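Local coordinates for protein yxeP (Bacillus subtilis, PDB 1YSJ) that probably deacetylates N-acetylcysteine to cysteine and acetate, using two divalent metal ions per subunit, in the breakdown of S-(2-succino)cysteine, at residues I224-L237 / M292-A305. The protein carries 1 engineered substitution. Numbering follows the deposited sequence.
Sequences IDPIAAAGQIISGL and MRRVAEGIAAGYGA
Tyr303 lays one face of its ring over the backbone joining Ala228 to Ala229, with Ala229 N 4.1 Å above the ring plane, while Ala228 CB touches CE2. At the far edge, in the ring plane, Gln232 NE2 donates to Tyr303 OH (2.7 Å). The bond is bent, 143° at the hydrogen, and the hydroxyl lies out of the amide plane; a turn at chi2 (-104°) brings the amide round to it. A leucine in place of Tyr303 would probably leave the Gln232 amide without this partner and cover less of the Ala228-Ala229 backbone. The other side-chain contacts are largely apolar. Ile299 and Ile233 lie alongside, pointing opposite ways, Ile299 CG2 3.7 Å from Ile233 CG1. Leu237 lies crosswise to Met292, a selenomethionine, its CD2 3.8 Å from Met292 CB. At the Schellman motif that ends the helix, with Gly304 as C-prime residue, Ile224 CD1 meets Ala305 CB at 3.8 Å. The axes of helices 226-237 and 292-302 come within 8.9 Å, roughly antiparallel at 146°, their backbones closest at Ala229 and Ala300, where small side chains allow it. Both pack on the four-stranded antiparallel sheet of the M20 dimerisation domain, Ile233 on Ile210 and Met273, Met292 on Phe206; Asp225 OD1 accepts a hydrogen bond from Gln238 NE2 of the second subunit.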
# COMPACT_ATOMS: atom_id res chain seq x y z
N ILE A 224 10.37 -5.41 -14.47
CA ILE A 224 10.77 -5.55 -13.07
C ILE A 224 9.67 -6.18 -12.21
O ILE A 224 8.48 -6.00 -12.49
CB ILE A 224 11.24 -4.18 -12.45
CG1 ILE A 224 11.88 -4.38 -11.07
CG2 ILE A 224 10.09 -3.16 -12.41
CD1 ILE A 224 13.14 -5.22 -11.08
N ASP A 225 10.06 -6.92 -11.18
CA ASP A 225 9.11 -7.46 -10.22
C ASP A 225 9.45 -7.08 -8.77
O ASP A 225 10.03 -7.89 -8.04
CB ASP A 225 8.98 -8.98 -10.37
CG ASP A 225 7.60 -9.51 -10.00
OD1 ASP A 225 6.81 -8.76 -9.39
OD2 ASP A 225 7.31 -10.68 -10.32
N PRO A 226 9.11 -5.84 -8.36
CA PRO A 226 9.33 -5.41 -6.97
C PRO A 226 8.36 -6.06 -5.97
O PRO A 226 8.70 -6.19 -4.80
CB PRO A 226 9.09 -3.90 -7.04
CG PRO A 226 8.17 -3.71 -8.17
CD PRO A 226 8.51 -4.77 -9.18
N ILE A 227 7.17 -6.44 -6.45
CA ILE A 227 6.13 -7.04 -5.60
C ILE A 227 6.55 -8.42 -5.10
O ILE A 227 6.46 -8.70 -3.90
CB ILE A 227 4.78 -7.17 -6.35
CG1 ILE A 227 4.33 -5.82 -6.92
CG2 ILE A 227 3.71 -7.80 -5.45
CD1 ILE A 227 3.60 -4.93 -5.93
N ALA A 228 7.01 -9.27 -6.02
CA ALA A 228 7.52 -10.59 -5.69
C ALA A 228 8.69 -10.51 -4.71
O ALA A 228 8.78 -11.30 -3.78
CB ALA A 228 7.94 -11.34 -6.96
N ALA A 229 9.57 -9.53 -4.93
CA ALA A 229 10.65 -9.23 -4.00
C ALA A 229 10.08 -8.83 -2.63
O ALA A 229 10.49 -9.38 -1.60
CB ALA A 229 11.54 -8.11 -4.55
N ALA A 230 9.12 -7.91 -2.62
CA ALA A 230 8.49 -7.45 -1.38
C ALA A 230 7.84 -8.60 -0.60
O ALA A 230 7.93 -8.64 0.62
CB ALA A 230 7.48 -6.34 -1.67
N GLY A 231 7.20 -9.53 -1.32
CA GLY A 231 6.53 -10.68 -0.70
C GLY A 231 7.46 -11.62 0.05
O GLY A 231 7.12 -12.13 1.12
N GLN A 232 8.64 -11.86 -0.53
CA GLN A 232 9.63 -12.76 0.06
C GLN A 232 10.33 -12.11 1.25
O GLN A 232 10.68 -12.79 2.22
CB GLN A 232 10.68 -13.15 -0.99
CG GLN A 232 10.15 -13.90 -2.20
CD GLN A 232 10.47 -15.37 -2.16
OE1 GLN A 232 10.08 -16.08 -1.23
NE2 GLN A 232 11.16 -15.85 -3.18
N ILE A 233 10.53 -10.80 1.15
CA ILE A 233 11.16 -10.02 2.21
C ILE A 233 10.27 -9.95 3.45
O ILE A 233 10.76 -10.00 4.57
CB ILE A 233 11.56 -8.60 1.71
CG1 ILE A 233 12.71 -8.71 0.70
CG2 ILE A 233 11.98 -7.70 2.88
CD1 ILE A 233 12.90 -7.49 -0.16
N ILE A 234 8.96 -9.86 3.24
CA ILE A 234 7.99 -9.96 4.34
C ILE A 234 8.14 -11.29 5.08
O ILE A 234 8.20 -11.32 6.31
CB ILE A 234 6.53 -9.79 3.82
CG1 ILE A 234 6.27 -8.35 3.37
CG2 ILE A 234 5.51 -10.22 4.89
CD1 ILE A 234 5.06 -8.19 2.47
N SER A 235 8.22 -12.38 4.32
CA SER A 235 8.34 -13.72 4.88
C SER A 235 9.73 -13.93 5.49
O SER A 235 9.88 -14.69 6.45
CB SER A 235 8.07 -14.77 3.81
OG SER A 235 6.85 -14.50 3.13
N GLY A 236 10.72 -13.25 4.93
CA GLY A 236 12.10 -13.32 5.42
C GLY A 236 12.30 -12.56 6.72
O GLY A 236 12.98 -13.05 7.63
N LEU A 237 11.72 -11.37 6.81
CA LEU A 237 11.88 -10.51 7.98
C LEU A 237 10.92 -10.86 9.11
O LEU A 237 11.35 -11.18 10.22
CB LEU A 237 11.70 -9.03 7.61
CG LEU A 237 12.59 -8.33 6.59
CD1 LEU A 237 12.04 -6.93 6.38
CD2 LEU A 237 14.04 -8.28 7.00
N MSE A 292 18.63 -7.37 8.86
CA MSE A 292 17.44 -7.05 8.07
C MSE A 292 17.81 -6.44 6.72
O MSE A 292 17.11 -6.64 5.73
CB MSE A 292 16.54 -6.08 8.82
CG MSE A 292 15.89 -6.65 10.07
SE MSE A 292 14.75 -5.33 10.95
CE MSE A 292 13.40 -5.15 9.54
N ARG A 293 18.91 -5.69 6.71
CA ARG A 293 19.44 -5.07 5.50
C ARG A 293 19.99 -6.14 4.55
O ARG A 293 19.70 -6.11 3.36
CB ARG A 293 20.55 -4.08 5.87
CG ARG A 293 21.05 -3.20 4.73
CD ARG A 293 22.38 -2.57 5.10
NE ARG A 293 22.62 -1.32 4.38
CZ ARG A 293 22.24 -0.11 4.80
NH1 ARG A 293 21.59 0.03 5.96
NH2 ARG A 293 22.51 0.96 4.08
N ARG A 294 20.77 -7.07 5.11
CA ARG A 294 21.38 -8.16 4.35
C ARG A 294 20.32 -9.00 3.65
O ARG A 294 20.45 -9.32 2.47
CB ARG A 294 22.23 -9.03 5.27
CG ARG A 294 23.21 -9.98 4.56
CD ARG A 294 23.97 -10.87 5.56
NE ARG A 294 24.86 -10.11 6.43
CZ ARG A 294 24.59 -9.77 7.69
NH1 ARG A 294 23.45 -10.13 8.26
NH2 ARG A 294 25.48 -9.08 8.40
N VAL A 295 19.26 -9.33 4.39
CA VAL A 295 18.13 -10.12 3.90
C VAL A 295 17.38 -9.38 2.78
O VAL A 295 17.08 -9.97 1.74
CB VAL A 295 17.15 -10.48 5.06
CG1 VAL A 295 15.79 -10.93 4.55
CG2 VAL A 295 17.76 -11.56 5.96
N ALA A 296 17.08 -8.11 3.01
CA ALA A 296 16.34 -7.29 2.04
C ALA A 296 17.14 -7.07 0.75
O ALA A 296 16.58 -7.13 -0.34
CB ALA A 296 15.96 -5.95 2.66
N GLU A 297 18.44 -6.82 0.91
CA GLU A 297 19.33 -6.53 -0.20
C GLU A 297 19.52 -7.76 -1.09
O GLU A 297 19.49 -7.67 -2.32
CB GLU A 297 20.67 -6.03 0.33
CG GLU A 297 21.36 -4.99 -0.54
CD GLU A 297 22.40 -4.19 0.23
OE1 GLU A 297 22.02 -3.44 1.15
OE2 GLU A 297 23.60 -4.31 -0.10
N GLY A 298 19.70 -8.92 -0.45
CA GLY A 298 19.91 -10.19 -1.15
C GLY A 298 18.69 -10.63 -1.93
O GLY A 298 18.79 -10.92 -3.13
N ILE A 299 17.53 -10.69 -1.27
CA ILE A 299 16.29 -11.08 -1.93
C ILE A 299 15.96 -10.16 -3.12
O ILE A 299 15.61 -10.65 -4.19
CB ILE A 299 15.08 -11.15 -0.95
CG1 ILE A 299 15.29 -12.30 0.06
CG2 ILE A 299 13.76 -11.34 -1.72
CD1 ILE A 299 14.37 -12.26 1.27
N ALA A 300 16.09 -8.85 -2.92
CA ALA A 300 15.80 -7.88 -3.99
C ALA A 300 16.70 -8.09 -5.21
O ALA A 300 16.22 -8.04 -6.35
CB ALA A 300 15.93 -6.45 -3.47
N ALA A 301 17.99 -8.32 -4.97
CA ALA A 301 18.97 -8.57 -6.03
C ALA A 301 18.65 -9.83 -6.83
O ALA A 301 18.97 -9.91 -8.02
CB ALA A 301 20.37 -8.65 -5.45
N GLY A 302 18.04 -10.81 -6.17
CA GLY A 302 17.56 -12.02 -6.83
C GLY A 302 16.51 -11.73 -7.88
O GLY A 302 16.40 -12.45 -8.88
N TYR A 303 15.73 -10.66 -7.66
CA TYR A 303 14.64 -10.27 -8.56
C TYR A 303 15.00 -9.14 -9.53
O TYR A 303 14.12 -8.56 -10.17
CB TYR A 303 13.38 -9.94 -7.76
CG TYR A 303 12.73 -11.16 -7.17
CD1 TYR A 303 13.06 -11.60 -5.89
CD2 TYR A 303 11.82 -11.91 -7.91
CE1 TYR A 303 12.47 -12.74 -5.35
CE2 TYR A 303 11.23 -13.05 -7.38
CZ TYR A 303 11.56 -13.46 -6.10
OH TYR A 303 10.97 -14.59 -5.59
N GLY A 304 16.29 -8.83 -9.63
CA GLY A 304 16.78 -7.77 -10.51
C GLY A 304 16.42 -6.38 -10.00
O GLY A 304 16.44 -5.41 -10.76
N ALA A 305 16.09 -6.30 -8.71
CA ALA A 305 15.71 -5.05 -8.07
C ALA A 305 16.73 -4.67 -7.00
O ALA A 305 17.64 -5.45 -6.70
CB ALA A 305 14.32 -5.19 -7.45